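Side-chain contacts in hypothetical protein (Staphylococcus aureus subsp. aureus, PDB 1QYI), which is of unknown function but carries a HAD-hydrolase-like sequence region, consistent with a hydrolase of the haloacid dehalogenase superfamily: residues D91-L96 with A103-D108; D218-L223 with N364-L369. All blocks are in the same frame, centred on the assembly; numbering follows the deposited sequence.

Overall arrangement
From the N terminus, strand 3-6 enters the parallel sheet, and the chain then leaves it for a run of helices. Contact 1 lies within that run: helix 77-93 gives way to a short link, helix 98-106 follows, and the contact closes a short loop between these two consecutive helices. Contact 2 opens only later, when helix 217-229 leads the chain back toward the sheet; its partner, 364-369, follows the edge strand 361-363, so the loop it closes takes in 140 residues. The two contacts lie in series, neither nesting nor crossing. Their centres are about 53 Å apart, on opposite sides of the chain's centre, one in the helical part, the other beside the sheet.

Contact 1 of 2, residues D91-L96 with A103-D108; sequences DILKKL and AFMYQD
Leu-93, near the C-terminal end of helix 77-93, reaches across to Phe-104 and Met-105 of helix 98-106. CG of Leu-93 stands anti to the carbonyl carbon (chi1 -67°), and the fork beyond it brings both methyls obliquely to the CD2 and CE2 atoms of the Phe-104 ring. CD2 of Leu-93 lies 3.9 Å from CD2 of Phe-104, and CD1 of Leu-93 is as far from CE2 of Phe-104. The methyls thus share the CD2-CE2 bond of the ring, with the leucine and phenylalanine side chains at about a right angle. CD1 of Leu-93 also comes within 4.4 Å of SE in the selenomethionine at Met-105, a looser touch. The three side chains are buried and the contact is wholly apolar. Leu-93 also opens a type I turn that runs to Leu-96. Within it, NZ of Lys-94 forms a salt bridge with OE1 of Glu-158; Lys-95 rests on Phe-126. On the other helix, O of Ala-103 receives N of Gln-107 at 2.8 Å and N of Tyr-106 at 3.3 Å. The whole is a pair of consecutive helices joined by a short loop and packed through apolar side chains, in the helical part away from the sheet.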
# COMPACT_ATOMS: atom_id res chain seq x y z
N ASP A 91 4.33 -24.46 -8.02
CA ASP A 91 4.47 -25.65 -7.17
C ASP A 91 3.39 -26.70 -7.46
O ASP A 91 3.65 -27.91 -7.45
CB ASP A 91 4.44 -25.23 -5.70
CG ASP A 91 4.95 -26.32 -4.77
OD1 ASP A 91 5.89 -27.05 -5.17
OD2 ASP A 91 4.45 -26.41 -3.64
N ILE A 92 2.17 -26.23 -7.70
CA ILE A 92 1.04 -27.10 -7.99
C ILE A 92 1.15 -27.59 -9.44
O ILE A 92 0.76 -28.72 -9.75
CB ILE A 92 -0.31 -26.34 -7.79
CG1 ILE A 92 -0.42 -25.85 -6.35
CG2 ILE A 92 -1.50 -27.24 -8.10
CD1 ILE A 92 -1.64 -25.01 -6.08
N LEU A 93 1.68 -26.75 -10.33
CA LEU A 93 1.82 -27.12 -11.73
C LEU A 93 2.89 -28.17 -11.99
O LEU A 93 2.89 -28.81 -13.04
CB LEU A 93 2.13 -25.89 -12.58
CG LEU A 93 0.99 -24.88 -12.67
CD1 LEU A 93 1.52 -23.63 -13.34
CD2 LEU A 93 -0.17 -25.47 -13.45
N LYS A 94 3.81 -28.34 -11.05
CA LYS A 94 4.87 -29.32 -11.21
C LYS A 94 4.38 -30.71 -10.78
O LYS A 94 5.15 -31.67 -10.74
CB LYS A 94 6.09 -28.90 -10.38
CG LYS A 94 7.35 -29.69 -10.66
CD LYS A 94 8.54 -29.11 -9.91
CE LYS A 94 8.35 -29.21 -8.40
NZ LYS A 94 9.46 -28.55 -7.65
N LYS A 95 3.09 -30.80 -10.46
CA LYS A 95 2.49 -32.07 -10.05
C LYS A 95 1.66 -32.66 -11.19
O LYS A 95 1.21 -33.80 -11.11
CB LYS A 95 1.62 -31.87 -8.81
CG LYS A 95 2.35 -31.29 -7.60
CD LYS A 95 3.23 -32.31 -6.91
CE LYS A 95 2.42 -33.27 -6.04
NZ LYS A 95 1.81 -32.59 -4.84
N LEU A 96 1.44 -31.88 -12.25
CA LEU A 96 0.67 -32.34 -13.40
C LEU A 96 1.63 -32.79 -14.50
O LEU A 96 2.84 -32.53 -14.42
CB LEU A 96 -0.23 -31.22 -13.94
CG LEU A 96 -1.20 -30.50 -13.01
CD1 LEU A 96 -2.01 -29.50 -13.82
CD2 LEU A 96 -2.10 -31.49 -12.30
N ALA A 103 -1.20 -26.83 -21.31
CA ALA A 103 -2.60 -26.48 -21.50
C ALA A 103 -2.90 -25.18 -20.76
O ALA A 103 -3.32 -24.19 -21.35
CB ALA A 103 -3.50 -27.59 -20.99
N PHE A 104 -2.68 -25.21 -19.45
CA PHE A 104 -2.92 -24.05 -18.61
C PHE A 104 -2.03 -22.88 -19.02
O PHE A 104 -2.43 -21.72 -18.95
CB PHE A 104 -2.66 -24.42 -17.15
CG PHE A 104 -2.62 -23.25 -16.21
CD1 PHE A 104 -3.80 -22.69 -15.72
CD2 PHE A 104 -1.39 -22.68 -15.85
CE1 PHE A 104 -3.76 -21.58 -14.89
CE2 PHE A 104 -1.34 -21.58 -15.02
CZ PHE A 104 -2.53 -21.02 -14.53
N MSE A 105 -0.82 -23.20 -19.47
CA MSE A 105 0.13 -22.16 -19.87
C MSE A 105 -0.07 -21.57 -21.26
O MSE A 105 0.40 -20.47 -21.54
CB MSE A 105 1.57 -22.69 -19.78
CG MSE A 105 1.99 -23.19 -18.40
SE MSE A 105 2.53 -21.79 -17.17
CE MSE A 105 4.25 -21.36 -17.97
N TYR A 106 -0.77 -22.28 -22.14
CA TYR A 106 -0.94 -21.78 -23.50
C TYR A 106 -2.36 -21.79 -24.09
O TYR A 106 -2.55 -21.43 -25.25
CB TYR A 106 0.01 -22.57 -24.42
CG TYR A 106 1.46 -22.51 -23.99
CD1 TYR A 106 2.19 -21.33 -24.13
CD2 TYR A 106 2.08 -23.61 -23.40
CE1 TYR A 106 3.51 -21.24 -23.69
CE2 TYR A 106 3.41 -23.53 -22.95
CZ TYR A 106 4.11 -22.34 -23.10
OH TYR A 106 5.40 -22.23 -22.64
N GLN A 107 -3.34 -22.20 -23.29
CA GLN A 107 -4.73 -22.25 -23.75
C GLN A 107 -5.22 -20.81 -23.99
O GLN A 107 -4.87 -19.88 -23.25
CB GLN A 107 -5.61 -22.96 -22.71
CG GLN A 107 -6.77 -23.81 -23.27
CD GLN A 107 -6.32 -25.15 -23.86
OE1 GLN A 107 -7.14 -26.06 -24.06
NE2 GLN A 107 -5.03 -25.27 -24.15
N ASP A 108 -6.03 -20.64 -25.03
CA ASP A 108 -6.58 -19.34 -25.40
C ASP A 108 -7.53 -18.77 -24.36
O ASP A 108 -7.79 -17.57 -24.35
CB ASP A 108 -7.30 -19.44 -26.75
CG ASP A 108 -6.35 -19.56 -27.93
OD1 ASP A 108 -5.45 -20.44 -27.90
OD2 ASP A 108 -6.50 -18.79 -28.90

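Contact 2 of 2, residues D218-L223 with N364-L369; sequences DEVKVL and NHLGEL
This is a small, buried apolar contact between helix 217-229 and the turn that follows the edge strand 361-363, beside the parallel sheet. Leu-223 and Leu-366 carry most of it. The CD2 methyl of Leu-223 sits 3.6 Å from CG of Leu-366 and 3.3 Å from O of Leu-366, touching both the branch point and the backbone carbonyl of the same residue. Leu-223 gets there with CG anti to the backbone N (chi1 160°), which carries its methyls out from the helix toward the turn. Val-220, one turn earlier, adds CG1 at 4.1 Å from CD2 of Leu-366, the two side chains crossing at about a right angle, and CD1 of Leu-223 grazes CD2 of Leu-369 at 4.4 Å. Leu-366 and Leu-369 also touch Phe-6 of the central strand 3-6, linking helix, turn and sheet. Within the turn, ND2 of Asn-364 donates to OE2 of Glu-368 at 2.8 Å; this oxygen lies close to the amide plane of Asn-364 and accepts through its syn lone pair. N of Asn-364 meets OE1 of Glu-368 at 3.3 Å from above the carboxylate plane. The turn thus packs on both strand 3-6 and helix 217-229, an arrangement consistent with the layered alpha/beta, Rossmann-like core of the HAD superfamily.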
# COMPACT_ATOMS: atom_id res chain seq x y z
N ASP A 218 -11.68 9.36 18.62
CA ASP A 218 -12.32 10.29 19.55
C ASP A 218 -11.29 11.21 20.22
O ASP A 218 -11.60 12.34 20.58
CB ASP A 218 -13.11 9.51 20.59
CG ASP A 218 -12.22 8.71 21.52
OD1 ASP A 218 -11.17 8.21 21.05
OD2 ASP A 218 -12.58 8.56 22.70
N GLU A 219 -10.06 10.71 20.38
CA GLU A 219 -8.98 11.49 20.99
C GLU A 219 -8.36 12.47 19.98
O GLU A 219 -8.00 13.59 20.35
CB GLU A 219 -7.89 10.56 21.52
CG GLU A 219 -7.75 10.54 23.04
CD GLU A 219 -6.68 9.56 23.52
OE1 GLU A 219 -6.89 8.33 23.39
OE2 GLU A 219 -5.62 10.02 24.01
N VAL A 220 -8.23 12.04 18.72
CA VAL A 220 -7.66 12.92 17.70
C VAL A 220 -8.67 13.96 17.25
O VAL A 220 -8.30 15.04 16.81
CB VAL A 220 -7.15 12.13 16.44
CG1 VAL A 220 -6.46 10.86 16.86
CG2 VAL A 220 -8.29 11.85 15.49
N LYS A 221 -9.96 13.65 17.37
CA LYS A 221 -10.99 14.60 16.97
C LYS A 221 -10.95 15.83 17.88
O LYS A 221 -11.40 16.90 17.49
CB LYS A 221 -12.38 13.96 17.03
CG LYS A 221 -12.73 13.08 15.85
CD LYS A 221 -14.05 12.36 16.12
CE LYS A 221 -14.51 11.53 14.93
NZ LYS A 221 -15.68 10.66 15.26
N VAL A 222 -10.43 15.66 19.10
CA VAL A 222 -10.31 16.76 20.05
C VAL A 222 -9.03 17.54 19.77
O VAL A 222 -8.98 18.76 19.92
CB VAL A 222 -10.27 16.26 21.51
CG1 VAL A 222 -10.06 17.44 22.46
CG2 VAL A 222 -11.55 15.52 21.87
N LEU A 223 -7.99 16.82 19.38
CA LEU A 223 -6.70 17.42 19.06
C LEU A 223 -6.82 18.28 17.82
O LEU A 223 -6.33 19.40 17.78
CB LEU A 223 -5.65 16.32 18.84
CG LEU A 223 -4.37 16.66 18.04
CD1 LEU A 223 -3.55 17.72 18.78
CD2 LEU A 223 -3.57 15.39 17.83
N ASN A 364 6.38 10.64 19.99
CA ASN A 364 6.05 9.22 19.99
C ASN A 364 4.84 8.92 19.13
O ASN A 364 4.81 7.92 18.42
CB ASN A 364 5.79 8.71 21.41
CG ASN A 364 7.05 8.58 22.24
OD1 ASN A 364 7.98 7.85 21.88
ND2 ASN A 364 7.09 9.30 23.35
N HIS A 365 3.83 9.78 19.21
CA HIS A 365 2.61 9.62 18.43
C HIS A 365 1.85 10.93 18.29
O HIS A 365 2.15 11.92 18.97
CB HIS A 365 1.73 8.53 19.06
CG HIS A 365 1.45 8.75 20.52
ND1 HIS A 365 0.63 9.74 20.97
CD2 HIS A 365 1.91 8.09 21.61
CE1 HIS A 365 0.57 9.70 22.30
NE2 HIS A 365 1.34 8.71 22.70
N LEU A 366 0.86 10.94 17.41
CA LEU A 366 0.06 12.14 17.16
C LEU A 366 -0.40 12.87 18.42
O LEU A 366 -0.60 14.08 18.40
CB LEU A 366 -1.16 11.78 16.31
CG LEU A 366 -1.95 12.98 15.77
CD1 LEU A 366 -1.07 13.78 14.84
CD2 LEU A 366 -3.21 12.50 15.05
N GLY A 367 -0.58 12.13 19.51
CA GLY A 367 -1.04 12.75 20.74
C GLY A 367 -0.06 13.73 21.36
O GLY A 367 -0.44 14.82 21.79
N GLU A 368 1.20 13.32 21.39
CA GLU A 368 2.27 14.13 21.96
C GLU A 368 2.58 15.36 21.12
O GLU A 368 3.60 16.02 21.33
CB GLU A 368 3.53 13.27 22.11
CG GLU A 368 3.49 12.33 23.31
CD GLU A 368 4.72 11.45 23.42
OE1 GLU A 368 5.81 11.89 22.98
OE2 GLU A 368 4.61 10.32 23.96
N LEU A 369 1.70 15.68 20.18
CA LEU A 369 1.89 16.83 19.30
C LEU A 369 1.71 18.16 20.04
O LEU A 369 2.29 19.18 19.65
CB LEU A 369 0.94 16.76 18.11
CG LEU A 369 0.96 17.94 17.13
CD1 LEU A 369 2.34 18.04 16.48
CD2 LEU A 369 -0.11 17.75 16.08